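Local coordinates for abietadiene synthase, chloroplastic (Abies grandis, PDB 3S9V), which belongs to the terpene synthase family of largely helical enzymes, with both an N-terminal and a metal-binding family domain, and resides in the chloroplast, at residues 551-556 against 570-575; 558-563 against 582-587; 589-592 against 596-599. One frame throughout, in Å; residues are numbered along the deposited sequence.

How the interactions relate
Interaction 1 joins helices 547-559 and 570-594; interaction 2 ties the loop leaving the first of them to the second, the segments of the two contacts alternating along the chain, while interaction 3 closes the C-terminal end of the second helix against the loop that follows it. Interaction 1 is the core contact: buried, apolar and rich in sulfur. Interaction 2, about 12 Å away between centres, is partly buried and adds one indole hydrogen bond to its packing. Interaction 3 lies nearer the surface and is mostly polar, with a long salt bridge, a weak backbone bond and one buried valine. Interactions 2 and 3 also touch, through Trp560 on Leu599 and Ala587 on Val598 and Leu599, whereas interaction 3 stays clear of interaction 1.

Interaction 1: 551-556 against 570-575; sequences KLFTES and QQMKIC
Phe553 and Met572 mark the level at which segments 551-556 and 570-575, on helices 547-559 and 570-594, run nearly parallel (18°), their axes approaching to 10.9 Å. Met572 does most of the reaching. Its CG stands anti to the backbone N (chi1 -171°), and the chain runs straight out to the sulfur before turning at chi3, which lays the terminal methyl against the first helix. There CE packs on Leu552 CB at 3.5 Å and on Phe553 CB at 3.4 Å, though the methyl is placed unusually close to the helix. Further back, Met572 CG comes up to the edge of the Phe553 ring, 4.0 Å from CD2. One turn on, Cys575 SG approaches the ring obliquely, 3.8 Å from Phe553 CE2 and 4.9 Å from the ring centroid, a sulfur-aromatic contact. Within the first helix, the carbonyl of Leu552 takes two bonds from one residue: Ser556 OG at 2.7 Å and Ser556 N, reaching the oxygen from opposite faces of its plane. The buried serine hydroxyl is thus paid for by its own helix. Phe553 also packs edge-to-face on Phe576, and both Phe553 and Cys575 touch Leu537 of helix 521-541. This is packing of three helices in the all-helical metal-binding domain, beside the DDxxD sequence known from class I terpene synthases, at the C-terminal end of helix 521-541.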
loop_
_atom_site.group_PDB
_atom_site.type_symbol
_atom_site.label_atom_id
_atom_site.label_comp_id
_atom_site.label_asym_id
_atom_site.label_seq_id
_atom_site.Cartn_x
_atom_site.Cartn_y
_atom_site.Cartn_z
ATOM N N LYS A 551 -12.202 31.952 34.032
ATOM C CA LYS A 551 -12.275 33.234 33.354
ATOM C C LYS A 551 -10.979 34.044 33.500
ATOM O O LYS A 551 -10.650 34.863 32.638
ATOM C CB LYS A 551 -13.451 34.043 33.885
ATOM C CG LYS A 551 -13.689 35.306 33.093
ATOM C CD LYS A 551 -14.719 36.205 33.741
ATOM C CE LYS A 551 -14.760 37.541 33.019
ATOM N NZ LYS A 551 -13.400 38.157 32.946
ATOM N N LEU A 552 -10.248 33.821 34.587
ATOM C CA LEU A 552 -8.992 34.528 34.791
ATOM C C LEU A 552 -7.985 34.017 33.771
ATOM O O LEU A 552 -7.213 34.794 33.209
ATOM C CB LEU A 552 -8.449 34.286 36.202
ATOM C CG LEU A 552 -9.312 34.719 37.388
ATOM C CD1 LEU A 552 -8.663 34.218 38.671
ATOM C CD2 LEU A 552 -9.467 36.233 37.412
ATOM N N PHE A 553 -7.994 32.709 33.527
ATOM C CA PHE A 553 -7.073 32.126 32.557
ATOM C C PHE A 553 -7.395 32.669 31.163
ATOM O O PHE A 553 -6.512 33.158 30.452
ATOM C CB PHE A 553 -7.179 30.595 32.573
ATOM C CG PHE A 553 -6.000 29.894 31.930
ATOM C CD1 PHE A 553 -5.894 29.790 30.543
ATOM C CD2 PHE A 553 -4.983 29.349 32.721
ATOM C CE1 PHE A 553 -4.798 29.156 29.954
ATOM C CE2 PHE A 553 -3.882 28.713 32.140
ATOM C CZ PHE A 553 -3.791 28.618 30.755
ATOM N N THR A 554 -8.664 32.595 30.781
ATOM C CA THR A 554 -9.093 33.081 29.472
ATOM C C THR A 554 -8.730 34.555 29.293
ATOM O O THR A 554 -8.238 34.964 28.230
ATOM C CB THR A 554 -10.618 32.901 29.287
ATOM O OG1 THR A 554 -10.956 31.523 29.480
ATOM C CG2 THR A 554 -11.045 33.315 27.893
ATOM N N GLU A 555 -8.968 35.346 30.339
ATOM C CA GLU A 555 -8.669 36.774 30.309
ATOM C C GLU A 555 -7.165 37.033 30.237
ATOM O O GLU A 555 -6.714 37.973 29.574
ATOM C CB GLU A 555 -9.240 37.460 31.554
ATOM C CG GLU A 555 -8.882 38.943 31.669
ATOM C CD GLU A 555 -9.699 39.821 30.740
ATOM O OE1 GLU A 555 -9.706 39.570 29.516
ATOM O OE2 GLU A 555 -10.338 40.772 31.239
ATOM N N SER A 556 -6.392 36.205 30.931
ATOM C CA SER A 556 -4.941 36.354 30.935
ATOM C C SER A 556 -4.420 36.185 29.518
ATOM O O SER A 556 -3.565 36.946 29.068
ATOM C CB SER A 556 -4.285 35.309 31.847
ATOM O OG SER A 556 -4.651 35.486 33.206
ATOM N N GLN A 570 -3.707 28.035 43.232
ATOM C CA GLN A 570 -2.344 27.519 43.204
ATOM C C GLN A 570 -1.999 26.880 41.862
ATOM O O GLN A 570 -1.167 27.392 41.114
ATOM C CB GLN A 570 -2.155 26.487 44.321
ATOM C CG GLN A 570 -0.811 25.780 44.295
ATOM C CD GLN A 570 0.355 26.732 44.493
ATOM O OE1 GLN A 570 1.517 26.339 44.368
ATOM N NE2 GLN A 570 0.052 27.989 44.808
ATOM N N GLN A 571 -2.649 25.759 41.576
ATOM C CA GLN A 571 -2.437 25.008 40.346
ATOM C C GLN A 571 -2.595 25.810 39.049
ATOM O O GLN A 571 -1.774 25.685 38.134
ATOM C CB GLN A 571 -3.387 23.807 40.315
ATOM C CG GLN A 571 -3.127 22.797 41.415
ATOM C CD GLN A 571 -1.821 22.064 41.215
ATOM O OE1 GLN A 571 -1.693 21.238 40.310
ATOM N NE2 GLN A 571 -0.836 22.368 42.053
ATOM N N MET A 572 -3.641 26.626 38.964
ATOM C CA MET A 572 -3.882 27.412 37.758
ATOM C C MET A 572 -2.724 28.373 37.463
ATOM O O MET A 572 -2.285 28.502 36.319
ATOM C CB MET A 572 -5.203 28.191 37.889
ATOM C CG MET A 572 -5.660 28.884 36.610
ATOM S SD MET A 572 -7.305 29.656 36.678
ATOM C CE MET A 572 -6.944 31.190 35.922
ATOM N N LYS A 573 -2.227 29.030 38.505
ATOM C CA LYS A 573 -1.136 29.992 38.380
ATOM C C LYS A 573 0.068 29.368 37.702
ATOM O O LYS A 573 0.623 29.925 36.756
ATOM C CB LYS A 573 -0.737 30.500 39.767
ATOM C CG LYS A 573 0.415 31.486 39.787
ATOM C CD LYS A 573 0.704 31.912 41.221
ATOM C CE LYS A 573 1.951 32.774 41.325
ATOM N NZ LYS A 573 2.264 33.104 42.745
ATOM N N ILE A 574 0.469 28.210 38.209
ATOM C CA ILE A 574 1.598 27.473 37.671
ATOM C C ILE A 574 1.317 27.140 36.207
ATOM O O ILE A 574 2.137 27.412 35.324
ATOM C CB ILE A 574 1.808 26.157 38.464
ATOM C CG1 ILE A 574 2.293 26.474 39.881
ATOM C CG2 ILE A 574 2.792 25.253 37.743
ATOM C CD1 ILE A 574 2.382 25.247 40.772
ATOM N N CYS A 575 0.148 26.554 35.961
ATOM C CA CYS A 575 -0.239 26.179 34.614
ATOM C C CYS A 575 -0.083 27.349 33.651
ATOM O O CYS A 575 0.542 27.211 32.605
ATOM C CB CYS A 575 -1.686 25.679 34.592
ATOM S SG CYS A 575 -2.318 25.393 32.929
#

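Interaction 2: 558-563 against 582-587; sequences KRWDLS and TFNDIA
Trp560 makes the one hydrogen bond of this contact, giving its indole NE1-H to Asn584 OD1 at 2.8 Å. CG of the tryptophan lies anti to its backbone N (chi1 -163°), which carries the ring across to helix 570-594. The oxygen lies in the indole plane, at the ring edge, with 153° at the hydrogen; seen from the amide, the donor is tilted 26° from the carbonyl plane, and the two flat groups stand almost perpendicular. The apolar part is a single close contact: further along the same indole, CH2 meets Phe583 CB at 3.7 Å, while the phenyl ring itself leads away to pack edge-to-face on Trp606. The indole also meets Tyr580 and is touched by Leu599 and Gln603 of helix 599-621, so it sits between successive helices. A third group of bonds shapes the turn itself. Ser563 N donates to Asp561 OD1 at 2.7 Å from above the carboxylate plane, and Arg559 NH1 reaches Ser563 OG at 2.7 Å, in the guanidinium plane; NH2 of the same arginine forms a salt bridge to Glu555. Positive phi at Trp560 ends helix 547-559, and the Asx turn of Asp561 shapes the loop that follows, tied by its tryptophan to helix 570-594.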
loop_
_atom_site.group_PDB
_atom_site.type_symbol
_atom_site.label_atom_id
_atom_site.label_comp_id
_atom_site.label_asym_id
_atom_site.label_seq_id
_atom_site.Cartn_x
_atom_site.Cartn_y
_atom_site.Cartn_z
ATOM N N LYS A 558 -6.068 36.679 26.784
ATOM C CA LYS A 558 -6.525 37.793 25.965
ATOM C C LYS A 558 -5.635 39.042 26.069
ATOM O O LYS A 558 -5.269 39.641 25.051
ATOM C CB LYS A 558 -7.956 38.174 26.337
ATOM C CG LYS A 558 -8.502 39.316 25.494
ATOM C CD LYS A 558 -9.764 39.927 26.084
ATOM C CE LYS A 558 -10.240 41.098 25.234
ATOM N NZ LYS A 558 -11.385 41.814 25.855
ATOM N N ARG A 559 -5.307 39.454 27.290
ATOM C CA ARG A 559 -4.466 40.637 27.463
ATOM C C ARG A 559 -2.980 40.266 27.375
ATOM O O ARG A 559 -2.122 41.124 27.177
ATOM C CB ARG A 559 -4.780 41.320 28.800
ATOM C CG ARG A 559 -4.689 40.411 29.998
ATOM C CD ARG A 559 -4.886 41.163 31.308
ATOM N NE ARG A 559 -6.270 41.562 31.555
ATOM C CZ ARG A 559 -6.706 42.037 32.720
ATOM N NH1 ARG A 559 -5.865 42.169 33.738
ATOM N NH2 ARG A 559 -7.980 42.374 32.876
ATOM N N TRP A 560 -2.703 38.973 27.505
ATOM C CA TRP A 560 -1.354 38.413 27.441
ATOM C C TRP A 560 -0.317 39.071 28.357
ATOM O O TRP A 560 0.679 39.627 27.888
ATOM C CB TRP A 560 -0.852 38.408 25.986
ATOM C CG TRP A 560 0.324 37.497 25.760
ATOM C CD1 TRP A 560 1.639 37.856 25.690
ATOM C CD2 TRP A 560 0.296 36.067 25.675
ATOM N NE1 TRP A 560 2.432 36.741 25.575
ATOM C CE2 TRP A 560 1.633 35.629 25.563
ATOM C CE3 TRP A 560 -0.730 35.113 25.687
ATOM C CZ2 TRP A 560 1.974 34.279 25.463
ATOM C CZ3 TRP A 560 -0.392 33.770 25.587
ATOM C CH2 TRP A 560 0.951 33.366 25.477
ATOM N N ASP A 561 -0.563 39.001 29.665
ATOM C CA ASP A 561 0.353 39.536 30.672
ATOM C C ASP A 561 0.179 38.727 31.951
ATOM O O ASP A 561 -0.518 37.710 31.953
ATOM C CB ASP A 561 0.095 41.026 30.951
ATOM C CG ASP A 561 -1.291 41.296 31.510
ATOM O OD1 ASP A 561 -1.761 40.520 32.371
ATOM O OD2 ASP A 561 -1.906 42.302 31.099
ATOM N N LEU A 562 0.811 39.172 33.034
ATOM C CA LEU A 562 0.718 38.473 34.309
ATOM C C LEU A 562 -0.033 39.304 35.343
ATOM O O LEU A 562 0.227 39.200 36.537
ATOM C CB LEU A 562 2.122 38.150 34.830
ATOM C CG LEU A 562 3.029 37.363 33.880
ATOM C CD1 LEU A 562 4.388 37.146 34.525
ATOM C CD2 LEU A 562 2.388 36.030 33.542
ATOM N N SER A 563 -0.974 40.119 34.884
ATOM C CA SER A 563 -1.745 40.980 35.778
ATOM C C SER A 563 -2.848 40.283 36.572
ATOM O O SER A 563 -3.506 40.922 37.395
ATOM C CB SER A 563 -2.378 42.115 34.983
ATOM O OG SER A 563 -3.285 41.593 34.028
ATOM N N THR A 582 6.097 29.220 27.669
ATOM C CA THR A 582 6.226 28.361 26.511
ATOM C C THR A 582 5.843 29.089 25.228
ATOM O O THR A 582 6.594 29.065 24.254
ATOM C CB THR A 582 5.358 27.105 26.646
ATOM O OG1 THR A 582 5.891 26.263 27.675
ATOM C CG2 THR A 582 5.321 26.339 25.341
ATOM N N PHE A 583 4.701 29.764 25.217
ATOM C CA PHE A 583 4.311 30.428 23.989
ATOM C C PHE A 583 5.005 31.728 23.625
ATOM O O PHE A 583 4.958 32.138 22.466
ATOM C CB PHE A 583 2.797 30.564 23.923
ATOM C CG PHE A 583 2.112 29.261 23.647
ATOM C CD1 PHE A 583 1.677 28.448 24.692
ATOM C CD2 PHE A 583 1.988 28.794 22.336
ATOM C CE1 PHE A 583 1.135 27.185 24.438
ATOM C CE2 PHE A 583 1.448 27.532 22.072
ATOM C CZ PHE A 583 1.023 26.726 23.126
ATOM N N ASN A 584 5.646 32.386 24.587
ATOM C CA ASN A 584 6.381 33.598 24.250
ATOM C C ASN A 584 7.581 33.095 23.449
ATOM O O ASN A 584 8.068 33.764 22.536
ATOM C CB ASN A 584 6.873 34.334 25.499
ATOM C CG ASN A 584 5.871 35.339 26.014
ATOM O OD1 ASN A 584 5.094 35.922 25.246
ATOM N ND2 ASN A 584 5.893 35.568 27.319
ATOM N N ASP A 585 8.034 31.897 23.811
ATOM C CA ASP A 585 9.155 31.238 23.156
ATOM C C ASP A 585 8.750 30.886 21.726
ATOM O O ASP A 585 9.407 31.299 20.769
ATOM C CB ASP A 585 9.526 29.968 23.932
ATOM C CG ASP A 585 10.672 29.199 23.295
ATOM O OD1 ASP A 585 11.070 28.153 23.857
ATOM O OD2 ASP A 585 11.178 29.633 22.236
ATOM N N ILE A 586 7.665 30.123 21.592
ATOM C CA ILE A 586 7.138 29.721 20.289
ATOM C C ILE A 586 6.805 30.957 19.449
ATOM O O ILE A 586 6.955 30.947 18.230
ATOM C CB ILE A 586 5.877 28.836 20.471
ATOM C CG1 ILE A 586 6.303 27.443 20.925
ATOM C CG2 ILE A 586 5.054 28.773 19.184
ATOM C CD1 ILE A 586 5.153 26.523 21.266
ATOM N N ALA A 587 6.378 32.030 20.103
ATOM C CA ALA A 587 6.039 33.261 19.394
ATOM C C ALA A 587 7.294 33.898 18.792
ATOM O O ALA A 587 7.288 34.362 17.654
ATOM C CB ALA A 587 5.354 34.245 20.347
#

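Interaction 3: 589-592 against 596-599; sequences EGRE and RDVL
Arg591 NH2 forms a long salt bridge to Asp597 OD1 at 3.5 Å, the oxygen standing oblique to the guanidinium and the two flat groups turned 38° apart. With CG anti to the backbone N (chi1 175°), the aliphatic part of the arginine runs out past the loop carbonyl of Arg596; the chain then bends at chi3, and the turn about the last torsion (chi4 -95°) brings NH2 round to Asp597. Nearer the helix, Arg591 CA approaches Arg596 O at 3.2 Å in a CA-H...O contact, with Arg591 CG merely packing beside that oxygen. The Arg596 backbone N turns toward the Arg591 carbonyl, but the bond from Arg596 N to Arg591 O is weak, 3.5 Å long and well bent, and the two carbonyl oxygens lie close as a pair of acceptors with no bond between them. This is a short helix-loop-helix connection of the metal-binding domain: helix 570-594 ends, the chain doubles back across its last turns, and Val598 takes the N-cap position of helix 599-621. Inward of the charges, that valine is buried, and the backbone at Gly590, with no side chain in between, lets it come close. Val598 CG2 lies 3.7 Å from Arg591 N and 3.9 Å from Gly590 C, while CG1 leans toward the Gly590 carbonyl. On another side of the helix, Glu589 makes a salt bridge to Lys522 and touches Phe651.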
loop_
_atom_site.group_PDB
_atom_site.type_symbol
_atom_site.label_atom_id
_atom_site.label_comp_id
_atom_site.label_asym_id
_atom_site.label_seq_id
_atom_site.Cartn_x
_atom_site.Cartn_y
_atom_site.Cartn_z
ATOM N N GLU A 589 10.334 32.406 18.114
ATOM C CA GLU A 589 10.859 31.588 17.032
ATOM C C GLU A 589 9.931 31.654 15.822
ATOM O O GLU A 589 10.381 31.614 14.677
ATOM C CB GLU A 589 11.011 30.143 17.482
ATOM C CG GLU A 589 12.091 29.926 18.517
ATOM C CD GLU A 589 12.342 28.451 18.772
ATOM O OE1 GLU A 589 11.422 27.762 19.269
ATOM O OE2 GLU A 589 13.459 27.978 18.463
ATOM N N GLY A 590 8.631 31.761 16.086
ATOM C CA GLY A 590 7.666 31.851 15.011
ATOM C C GLY A 590 7.789 33.166 14.265
ATOM O O GLY A 590 7.640 33.215 13.041
ATOM N N ARG A 591 8.055 34.241 14.998
ATOM C CA ARG A 591 8.204 35.550 14.370
ATOM C C ARG A 591 9.424 35.560 13.442
ATOM O O ARG A 591 9.415 36.191 12.384
ATOM C CB ARG A 591 8.357 36.642 15.434
ATOM C CG ARG A 591 8.645 38.009 14.849
ATOM C CD ARG A 591 8.634 39.116 15.900
ATOM N NE ARG A 591 9.628 38.940 16.962
ATOM C CZ ARG A 591 9.383 38.365 18.136
ATOM N NH1 ARG A 591 10.354 38.255 19.036
ATOM N NH2 ARG A 591 8.170 37.905 18.421
ATOM N N GLU A 592 10.467 34.846 13.841
ATOM C CA GLU A 592 11.685 34.789 13.046
ATOM C C GLU A 592 11.548 33.928 11.791
ATOM O O GLU A 592 12.182 34.207 10.773
ATOM C CB GLU A 592 12.833 34.284 13.919
ATOM C CG GLU A 592 13.069 35.176 15.128
ATOM C CD GLU A 592 13.958 34.540 16.174
ATOM O OE1 GLU A 592 14.085 35.127 17.273
ATOM O OE2 GLU A 592 14.528 33.459 15.901
ATOM N N ARG A 596 7.245 38.110 10.478
ATOM C CA ARG A 596 6.278 39.045 11.053
ATOM C C ARG A 596 5.889 38.551 12.443
ATOM O O ARG A 596 6.170 37.408 12.797
ATOM C CB ARG A 596 5.027 39.154 10.168
ATOM C CG ARG A 596 4.220 37.867 10.044
ATOM C CD ARG A 596 2.950 38.077 9.234
ATOM N NE ARG A 596 2.285 36.812 8.932
ATOM C CZ ARG A 596 1.671 36.048 9.831
ATOM N NH1 ARG A 596 1.625 36.418 11.106
ATOM N NH2 ARG A 596 1.106 34.905 9.457
ATOM N N ASP A 597 5.254 39.409 13.236
ATOM C CA ASP A 597 4.844 39.002 14.575
ATOM C C ASP A 597 3.692 37.998 14.484
ATOM O O ASP A 597 2.744 38.177 13.711
ATOM C CB ASP A 597 4.426 40.210 15.412
ATOM C CG ASP A 597 4.167 39.843 16.860
ATOM O OD1 ASP A 597 5.059 39.230 17.488
ATOM O OD2 ASP A 597 3.074 40.163 17.372
ATOM N N VAL A 598 3.788 36.940 15.282
ATOM C CA VAL A 598 2.789 35.887 15.280
ATOM C C VAL A 598 2.084 35.716 16.615
ATOM O O VAL A 598 1.359 34.739 16.812
ATOM C CB VAL A 598 3.434 34.559 14.908
ATOM C CG1 VAL A 598 4.086 34.673 13.544
ATOM C CG2 VAL A 598 4.461 34.183 15.950
ATOM N N LEU A 599 2.296 36.656 17.534
ATOM C CA LEU A 599 1.661 36.571 18.838
ATOM C C LEU A 599 0.147 36.756 18.728
ATOM O O LEU A 599 -0.619 36.053 19.383
ATOM C CB LEU A 599 2.261 37.609 19.793
ATOM C CG LEU A 599 1.799 37.562 21.254
ATOM C CD1 LEU A 599 1.915 36.157 21.814
ATOM C CD2 LEU A 599 2.640 38.519 22.067
#